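Local coordinates for protein transcriptional regulator, GntR family (Ralstonia eutropha, PDB 3IHU) that probably binds DNA through an N-terminal winged helix-turn-helix domain and regulates transcription, with a helical FCD domain following it in the chain, at residues Asp89-Ala94 against Lys210-Ala215; Glu66-Leu71 against His165-His170; Leu82-Thr87 against Gly214-Arg219. All coordinates share one frame; numbering follows the deposited sequence. Where two conformers were deposited one is given.

In the fold
Contacts 1 and 3 are neighbouring turns of one helix pair, 84-105 with 198-219, their centres about 8 Å apart; G214 and A215 belong to both, and L91 of contact 1 touches I216 of contact 3. Contact 2 lies about 15 Å, centre to centre, from each of them and is of another kind, bringing the GntR-family part of the chain against the FCD part. Its segment 165-170 is the common neighbour: V169 packs on T87 and I216 of contact 3, I168 on L82, and selenomethionine M166, in the conformer given, lies beside V90 and A94 of contact 1. Together the three trace a path from the winged helix-turn-helix region to the C-terminal helix.

Contact 1: residues Asp89-Ala94 against Lys210-Ala215; sequences DVLDVA and KNVRGA
L91 and R213 run side by side, each toward the other's helix, where two nearly antiparallel helices, their local axes 10.1 Å apart at 162°, pack together. This is the close-packed part. L91 CD1 rests on the root of the arginine, 3.9 Å from R213 CA, while L91 CD2 reaches V212 CG1 at 4.1 Å, the valine set roughly perpendicular to the leucine.

The outer part is polar and looser. R213 leaves its helix with CG opposite the backbone N (chi1 -178°), then bends at chi3, which turns the guanidinium toward D92. There D92 OD1 forms a salt bridge with R213 NH2 at 3.3 Å, a long pairing in which the carboxylate and guanidinium planes are turned 44° apart. A water bridges the pair: it donates to D92 OD1 at 2.8 Å and accepts from R213 NE at 2.6 Å, lying in the guanidinium plane at its edge. E95, nearly one turn further along, forms a second salt bridge with R213 NH2 and another with K210, so the arginine's charge is probably shared between two carboxylates.

On the apolar side, M166, in the conformer given, lies beside L91 from the short connection between helices 155-165 and 167-172, and on the other helix V212 touches M181 of helix 179-195, which sets the apolar half of the contact within the helical FCD bundle.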
loop_
_atom_site.group_PDB
_atom_site.type_symbol
_atom_site.label_atom_id
_atom_site.label_comp_id
_atom_site.label_asym_id
_atom_site.label_seq_id
_atom_site.Cartn_x
_atom_site.Cartn_y
_atom_site.Cartn_z
ATOM N N ASP A 89 -2.636 3.527 15.306
ATOM C CA ASP A 89 -1.822 2.337 15.631
ATOM C C ASP A 89 -1.271 1.702 14.356
ATOM O O ASP A 89 -0.101 1.324 14.323
ATOM C CB ASP A 89 -2.617 1.340 16.505
ATOM C CG ASP A 89 -2.769 1.789 17.964
ATOM O OD1 ASP A 89 -2.181 2.815 18.409
ATOM O OD2 ASP A 89 -3.505 1.089 18.699
ATOM N N VAL A 90 -2.085 1.607 13.285
ATOM C CA VAL A 90 -1.604 1.175 12.024
ATOM C C VAL A 90 -0.468 2.110 11.474
ATOM O O VAL A 90 0.532 1.660 10.952
ATOM C CB VAL A 90 -2.745 1.064 10.989
ATOM C CG1 VAL A 90 -2.191 0.987 9.558
ATOM C CG2 VAL A 90 -3.693 -0.097 11.329
ATOM N N LEU A 91 -0.656 3.411 11.542
ATOM C CA LEU A 91 0.350 4.346 11.050
ATOM C C LEU A 91 1.647 4.223 11.852
ATOM O O LEU A 91 2.705 4.427 11.351
ATOM C CB LEU A 91 -0.190 5.760 11.148
ATOM C CG LEU A 91 -1.370 6.106 10.226
ATOM C CD1 LEU A 91 -2.004 7.395 10.701
ATOM C CD2 LEU A 91 -0.866 6.194 8.753
ATOM N N ASP A 92 1.545 3.867 13.121
ATOM C CA ASP A 92 2.735 3.697 13.973
ATOM C C ASP A 92 3.639 2.583 13.401
ATOM O O ASP A 92 4.876 2.745 13.292
ATOM C CB ASP A 92 2.329 3.354 15.419
ATOM C CG ASP A 92 2.155 4.583 16.299
ATOM O OD1 ASP A 92 2.589 5.660 15.869
ATOM O OD2 ASP A 92 1.626 4.447 17.444
ATOM N N VAL A 93 3.020 1.474 13.020
ATOM C CA VAL A 93 3.732 0.396 12.374
ATOM C C VAL A 93 4.187 0.751 10.910
ATOM O O VAL A 93 5.319 0.504 10.559
ATOM C CB VAL A 93 2.851 -0.852 12.295
ATOM C CG1 VAL A 93 3.505 -1.917 11.442
ATOM C CG2 VAL A 93 2.537 -1.384 13.754
ATOM N N ALA A 94 3.296 1.328 10.099
ATOM C CA ALA A 94 3.642 1.747 8.755
ATOM C C ALA A 94 4.779 2.727 8.733
ATOM O O ALA A 94 5.613 2.657 7.870
ATOM C CB ALA A 94 2.408 2.304 7.977
ATOM N N LYS A 210 4.595 10.068 8.737
ATOM C CA LYS A 210 4.357 11.210 9.622
ATOM C C LYS A 210 3.474 12.283 8.963
ATOM O O LYS A 210 2.588 12.862 9.601
ATOM C CB LYS A 210 5.701 11.837 10.027
ATOM C CG LYS A 210 6.599 11.050 10.946
ATOM C CD LYS A 210 7.900 11.906 11.189
ATOM C CE LYS A 210 8.982 11.106 11.816
ATOM N NZ LYS A 210 8.483 10.689 13.119
ATOM N N ASN A 211 3.682 12.526 7.673
ATOM C CA ASN A 211 2.826 13.494 6.934
ATOM C C ASN A 211 1.429 13.023 6.778
ATOM O O ASN A 211 0.511 13.808 6.980
ATOM C CB ASN A 211 3.386 13.837 5.534
ATOM C CG ASN A 211 4.645 14.668 5.605
ATOM O OD1 ASN A 211 4.925 15.285 6.629
ATOM N ND2 ASN A 211 5.424 14.686 4.518
ATOM N N VAL A 212 1.245 11.738 6.441
ATOM C CA VAL A 212 -0.080 11.163 6.403
ATOM C C VAL A 212 -0.802 11.282 7.775
ATOM O O VAL A 212 -1.936 11.744 7.838
ATOM C CB VAL A 212 -0.050 9.713 5.883
ATOM C CG1 VAL A 212 -1.420 9.066 5.949
ATOM C CG2 VAL A 212 0.561 9.678 4.474
ATOM N N ARG A 213 -0.125 10.929 8.864
ATOM C CA ARG A 213 -0.707 11.045 10.209
ATOM C C ARG A 213 -1.118 12.496 10.518
ATOM O O ARG A 213 -2.234 12.747 10.936
ATOM C CB ARG A 213 0.281 10.588 11.283
ATOM C CG ARG A 213 -0.316 10.655 12.726
ATOM C CD ARG A 213 0.742 10.511 13.793
ATOM N NE ARG A 213 1.258 9.174 13.712
ATOM C CZ ARG A 213 2.437 8.797 13.215
ATOM N NH1 ARG A 213 3.337 9.681 12.771
ATOM N NH2 ARG A 213 2.727 7.480 13.164
ATOM N N GLY A 214 -0.216 13.429 10.291
ATOM C CA GLY A 214 -0.510 14.850 10.387
ATOM C C GLY A 214 -1.741 15.285 9.615
ATOM O O GLY A 214 -2.602 15.959 10.163
ATOM N N ALA A 215 -1.885 14.849 8.369
ATOM C CA ALA A 215 -3.046 15.260 7.597
ATOM C C ALA A 215 -4.334 14.721 8.225
ATOM O O ALA A 215 -5.366 15.410 8.267
ATOM C CB ALA A 215 -2.929 14.784 6.112
HETATM O O HOH W 1 0.335 7.079 14.858
#

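Contact 2: residues Glu66-Leu71 against His165-His170; sequences EGIVDL and HMPIVH
The backbones of I68 and I168 approach to 7.0 Å between their CA atoms, I68 following the Schellman motif that closes helix 53-65 at G67, where phi is positive (83°), and I168 standing in the first turn of helix 167-172. I68 bridges the gap with its longer branch: CD1 comes to 3.9 Å from P167 CG, and the isoleucine chain crosses the proline ring at about a right angle. The other branch, CG2, lies opposite the backbone N (chi1 -55° for CG1) and meets I168 CD1 at 4.3 Å. I168 CD1 also lies 4.1 Å from I68 O, so I168 packs against backbone as well as side chain.

Further hydrophobic groups complete the surroundings, with L29 of helix 17-31 and L63 of helix 53-65 against I68, M26 against P167 and L82 against I168. I68 is also paired through its backbone with R80, beside the small antiparallel sheet of the winged helix-turn-helix fold. The contact is buried and wholly apolar in its side chains, which implies that the GntR-family and FCD parts meet here by hydrophobic packing, with no hydrogen bond or ion pair between the two segments.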
loop_
_atom_site.group_PDB
_atom_site.type_symbol
_atom_site.label_atom_id
_atom_site.label_comp_id
_atom_site.label_asym_id
_atom_site.label_seq_id
_atom_site.Cartn_x
_atom_site.Cartn_y
_atom_site.Cartn_z
ATOM N N GLU A 66 -4.732 -10.307 7.657
ATOM C CA GLU A 66 -4.077 -9.004 7.496
ATOM C C GLU A 66 -4.859 -7.829 8.070
ATOM O O GLU A 66 -4.445 -6.679 7.934
ATOM C CB GLU A 66 -3.855 -8.704 6.000
ATOM C CG GLU A 66 -2.936 -9.670 5.319
ATOM C CD GLU A 66 -1.494 -9.374 5.566
ATOM O OE1 GLU A 66 -1.220 -8.395 6.287
ATOM O OE2 GLU A 66 -0.637 -10.117 5.035
ATOM N N GLY A 67 -6.006 -8.107 8.648
ATOM C CA GLY A 67 -6.836 -7.065 9.262
ATOM C C GLY A 67 -7.757 -6.265 8.341
ATOM O O GLY A 67 -8.253 -5.223 8.748
ATOM N N ILE A 68 -7.979 -6.763 7.116
ATOM C CA ILE A 68 -8.743 -6.049 6.064
ATOM C C ILE A 68 -10.230 -6.371 6.147
ATOM O O ILE A 68 -11.077 -5.471 6.010
ATOM C CB ILE A 68 -8.254 -6.444 4.678
ATOM C CG1 ILE A 68 -6.740 -6.222 4.514
ATOM C CG2 ILE A 68 -9.024 -5.704 3.597
ATOM C CD1 ILE A 68 -6.244 -4.867 4.875
ATOM N N VAL A 69 -10.576 -7.633 6.417
ATOM C CA VAL A 69 -11.973 -7.995 6.572
ATOM C C VAL A 69 -12.258 -8.713 7.887
ATOM O O VAL A 69 -11.384 -9.323 8.484
ATOM C CB VAL A 69 -12.419 -8.927 5.442
ATOM C CG1 VAL A 69 -12.131 -8.282 4.060
ATOM C CG2 VAL A 69 -11.733 -10.320 5.565
ATOM N N ASP A 70 -13.501 -8.655 8.312
ATOM C CA ASP A 70 -13.994 -9.577 9.324
ATOM C C ASP A 70 -14.888 -10.601 8.624
ATOM O O ASP A 70 -15.891 -10.235 8.013
ATOM C CB ASP A 70 -14.834 -8.868 10.386
ATOM C CG ASP A 70 -14.028 -7.927 11.224
ATOM O OD1 ASP A 70 -12.790 -8.125 11.347
ATOM O OD2 ASP A 70 -14.656 -6.980 11.749
ATOM N N LEU A 71 -14.528 -11.873 8.787
ATOM C CA LEU A 71 -15.335 -12.989 8.334
ATOM C C LEU A 71 -16.703 -13.011 9.014
ATOM O O LEU A 71 -16.826 -12.670 10.185
ATOM C CB LEU A 71 -14.591 -14.313 8.572
ATOM C CG LEU A 71 -13.226 -14.488 7.885
ATOM C CD1 LEU A 71 -12.774 -15.958 7.944
ATOM C CD2 LEU A 71 -13.258 -13.987 6.446
ATOM N N HIS A 165 1.166 -0.694 2.784
ATOM C CA HIS A 165 0.285 -0.002 1.830
ATOM C C HIS A 165 -0.901 0.727 2.480
ATOM O O HIS A 165 -1.438 1.677 1.892
ATOM C CB HIS A 165 -0.243 -1.026 0.799
ATOM C CG HIS A 165 0.827 -1.636 -0.040
ATOM N ND1 HIS A 165 1.669 -0.883 -0.827
ATOM C CD2 HIS A 165 1.191 -2.928 -0.233
ATOM C CE1 HIS A 165 2.498 -1.680 -1.479
ATOM N NE2 HIS A 165 2.236 -2.925 -1.124
HETATM N N MSE A 166 -1.314 0.246 3.656
HETATM C CA MSE A 166 -2.434 0.825 4.418
HETATM C C MSE A 166 -3.717 1.040 3.641
HETATM O O MSE A 166 -4.249 2.138 3.599
HETATM C CB MSE A 166 -2.008 2.154 5.020
HETATM C CG MSE A 166 -1.011 2.019 6.055
HETATM SE SE MSE A 166 -0.809 3.728 6.805
HETATM C CE MSE A 166 0.549 4.437 5.594
ATOM N N PRO A 167 -4.238 -0.025 3.027
ATOM C CA PRO A 167 -5.389 0.103 2.106
ATOM C C PRO A 167 -6.635 0.651 2.762
ATOM O O PRO A 167 -7.289 1.516 2.191
ATOM C CB PRO A 167 -5.604 -1.336 1.581
ATOM C CG PRO A 167 -4.761 -2.233 2.490
ATOM C CD PRO A 167 -3.677 -1.390 3.059
ATOM N N ILE A 168 -6.955 0.207 3.975
ATOM C CA ILE A 168 -8.127 0.747 4.658
ATOM C C ILE A 168 -7.967 2.225 4.970
ATOM O O ILE A 168 -8.857 2.998 4.649
ATOM C CB ILE A 168 -8.520 0.031 5.972
ATOM C CG1 ILE A 168 -8.706 -1.448 5.745
ATOM C CG2 ILE A 168 -9.872 0.608 6.497
ATOM C CD1 ILE A 168 -9.921 -1.730 4.961
ATOM N N VAL A 169 -6.848 2.608 5.568
ATOM C CA VAL A 169 -6.525 4.011 5.849
ATOM C C VAL A 169 -6.616 4.863 4.562
ATOM O O VAL A 169 -7.261 5.911 4.528
ATOM C CB VAL A 169 -5.106 4.142 6.485
ATOM C CG1 VAL A 169 -4.739 5.611 6.722
ATOM C CG2 VAL A 169 -5.037 3.382 7.778
ATOM N N HIS A 170 -6.010 4.378 3.495
ATOM C CA HIS A 170 -6.090 5.071 2.186
ATOM C C HIS A 170 -7.524 5.383 1.866
ATOM O O HIS A 170 -7.854 6.514 1.593
ATOM C CB HIS A 170 -5.488 4.209 1.082
ATOM C CG HIS A 170 -5.284 4.934 -0.211
ATOM N ND1 HIS A 170 -6.333 5.301 -1.039
ATOM C CD2 HIS A 170 -4.151 5.350 -0.822
ATOM C CE1 HIS A 170 -5.852 5.926 -2.101
ATOM N NE2 HIS A 170 -4.534 5.984 -1.987
#

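Contact 3: residues Leu82-Thr87 against Gly214-Arg219; sequences LSLQET and GAILDR
L84 extends with CG opposite its backbone N (chi1 -177°), while I216 places CG2 opposite its own N and sends CG1 the other way, opposite the carbonyl carbon (chi1 -70°). These torsions give I216 two points of contact. Its branch methyl CG2 meets L84 CD1 at 4.2 Å, the two side chains lying alongside and pointing opposite ways, and its terminal CD1 comes to 4.3 Å from T87 CG2, nearly one turn further along helix 84-105. The isoleucine thus spans the first turn of the facing helix, from the partly exposed L84 to the buried T87.

That turn begins with a capping box. S83 occupies the N-cap position and accepts from E86 N through its OG, at 3.1 Å; E86 returns the bond, its OE1 accepting from S83 N at 2.9 Å. The amide meets OE1 on the anti side, 26° out of the carboxylate plane. The amides of S83 and E86 are thus each met by a side chain, and the box opens the turn that carries L84 and T87.

V169 of helix 167-172 touches both T87 and I216. Along helix 198-219 toward the C-terminus, R219 NH1 hydrogen-bonds to H173 O, while Q220 lies against L84.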
loop_
_atom_site.group_PDB
_atom_site.type_symbol
_atom_site.label_atom_id
_atom_site.label_comp_id
_atom_site.label_asym_id
_atom_site.label_seq_id
_atom_site.Cartn_x
_atom_site.Cartn_y
_atom_site.Cartn_z
ATOM N N LEU A 82 -11.802 1.406 10.460
ATOM C CA LEU A 82 -11.000 1.577 11.648
ATOM C C LEU A 82 -11.462 2.759 12.466
ATOM O O LEU A 82 -11.790 3.804 11.952
ATOM C CB LEU A 82 -9.527 1.783 11.251
ATOM C CG LEU A 82 -8.943 0.691 10.313
ATOM C CD1 LEU A 82 -7.459 0.919 10.032
ATOM C CD2 LEU A 82 -9.117 -0.677 10.894
ATOM N N SER A 83 -11.384 2.618 13.780
ATOM C CA SER A 83 -11.456 3.767 14.634
ATOM C C SER A 83 -10.223 4.645 14.459
ATOM O O SER A 83 -9.212 4.239 13.913
ATOM C CB SER A 83 -11.562 3.317 16.085
ATOM O OG SER A 83 -10.345 2.715 16.497
ATOM N N LEU A 84 -10.281 5.840 15.025
ATOM C CA LEU A 84 -9.165 6.744 14.942
ATOM C C LEU A 84 -7.956 6.122 15.617
ATOM O O LEU A 84 -6.876 6.150 15.045
ATOM C CB LEU A 84 -9.468 8.121 15.576
ATOM C CG LEU A 84 -8.331 9.171 15.470
ATOM C CD1 LEU A 84 -7.782 9.300 14.046
ATOM C CD2 LEU A 84 -8.823 10.554 15.975
ATOM N N GLN A 85 -8.139 5.548 16.799
ATOM C CA GLN A 85 -7.011 4.970 17.544
ATOM C C GLN A 85 -6.426 3.811 16.725
ATOM O O GLN A 85 -5.212 3.617 16.711
ATOM C CB GLN A 85 -7.454 4.427 18.901
ATOM C CG GLN A 85 -6.306 3.852 19.727
ATOM C CD GLN A 85 -5.245 4.901 19.979
ATOM O OE1 GLN A 85 -5.554 5.971 20.512
ATOM N NE2 GLN A 85 -4.007 4.640 19.522
ATOM N N GLU A 86 -7.298 3.050 16.066
ATOM C CA GLU A 86 -6.839 1.903 15.323
ATOM C C GLU A 86 -6.013 2.397 14.107
ATOM O O GLU A 86 -5.016 1.799 13.758
ATOM C CB GLU A 86 -7.964 1.001 14.853
ATOM C CG GLU A 86 -8.611 0.135 15.960
ATOM C CD GLU A 86 -9.923 -0.534 15.505
ATOM O OE1 GLU A 86 -10.626 -0.031 14.586
ATOM O OE2 GLU A 86 -10.258 -1.587 16.079
ATOM N N THR A 87 -6.456 3.492 13.495
ATOM C CA THR A 87 -5.713 4.102 12.395
ATOM C C THR A 87 -4.347 4.584 12.859
ATOM O O THR A 87 -3.320 4.343 12.215
ATOM C CB THR A 87 -6.566 5.264 11.774
ATOM O OG1 THR A 87 -7.774 4.708 11.243
ATOM C CG2 THR A 87 -5.796 5.970 10.706
ATOM N N GLY A 214 -0.216 13.429 10.291
ATOM C CA GLY A 214 -0.510 14.850 10.387
ATOM C C GLY A 214 -1.741 15.285 9.615
ATOM O O GLY A 214 -2.602 15.959 10.163
ATOM N N ALA A 215 -1.885 14.849 8.369
ATOM C CA ALA A 215 -3.046 15.260 7.597
ATOM C C ALA A 215 -4.334 14.721 8.225
ATOM O O ALA A 215 -5.366 15.410 8.267
ATOM C CB ALA A 215 -2.929 14.784 6.112
ATOM N N ILE A 216 -4.300 13.467 8.665
ATOM C CA ILE A 216 -5.498 12.839 9.241
ATOM C C ILE A 216 -5.860 13.554 10.524
ATOM O O ILE A 216 -7.024 13.898 10.724
ATOM C CB ILE A 216 -5.310 11.311 9.475
ATOM C CG1 ILE A 216 -5.261 10.604 8.128
ATOM C CG2 ILE A 216 -6.424 10.750 10.354
ATOM C CD1 ILE A 216 -4.779 9.189 8.108
ATOM N N LEU A 217 -4.871 13.820 11.373
ATOM C CA LEU A 217 -5.152 14.447 12.644
ATOM C C LEU A 217 -5.663 15.873 12.439
ATOM O O LEU A 217 -6.538 16.328 13.173
ATOM C CB LEU A 217 -3.935 14.444 13.563
ATOM C CG LEU A 217 -3.584 13.081 14.189
ATOM C CD1 LEU A 217 -2.308 13.234 15.065
ATOM C CD2 LEU A 217 -4.770 12.531 14.998
ATOM N N ASP A 218 -5.136 16.568 11.436
ATOM C CA ASP A 218 -5.568 17.949 11.132
ATOM C C ASP A 218 -7.045 18.074 10.823
ATOM O O ASP A 218 -7.674 19.021 11.243
ATOM C CB ASP A 218 -4.738 18.529 9.982
ATOM C CG ASP A 218 -3.352 18.958 10.442
ATOM O OD1 ASP A 218 -3.046 18.799 11.637
ATOM O OD2 ASP A 218 -2.551 19.437 9.622
ATOM N N ARG A 219 -7.619 17.114 10.127
ATOM C CA ARG A 219 -9.073 17.152 9.900
ATOM C C ARG A 219 -9.912 17.133 11.193
ATOM O O ARG A 219 -10.948 17.822 11.292
ATOM C CB ARG A 219 -9.484 16.006 9.009
ATOM C CG ARG A 219 -8.883 16.136 7.624
ATOM C CD ARG A 219 -8.919 14.810 6.946
ATOM N NE ARG A 219 -8.323 14.799 5.606
ATOM C CZ ARG A 219 -8.009 13.682 4.946
ATOM N NH1 ARG A 219 -8.223 12.504 5.516
ATOM N NH2 ARG A 219 -7.484 13.736 3.716
#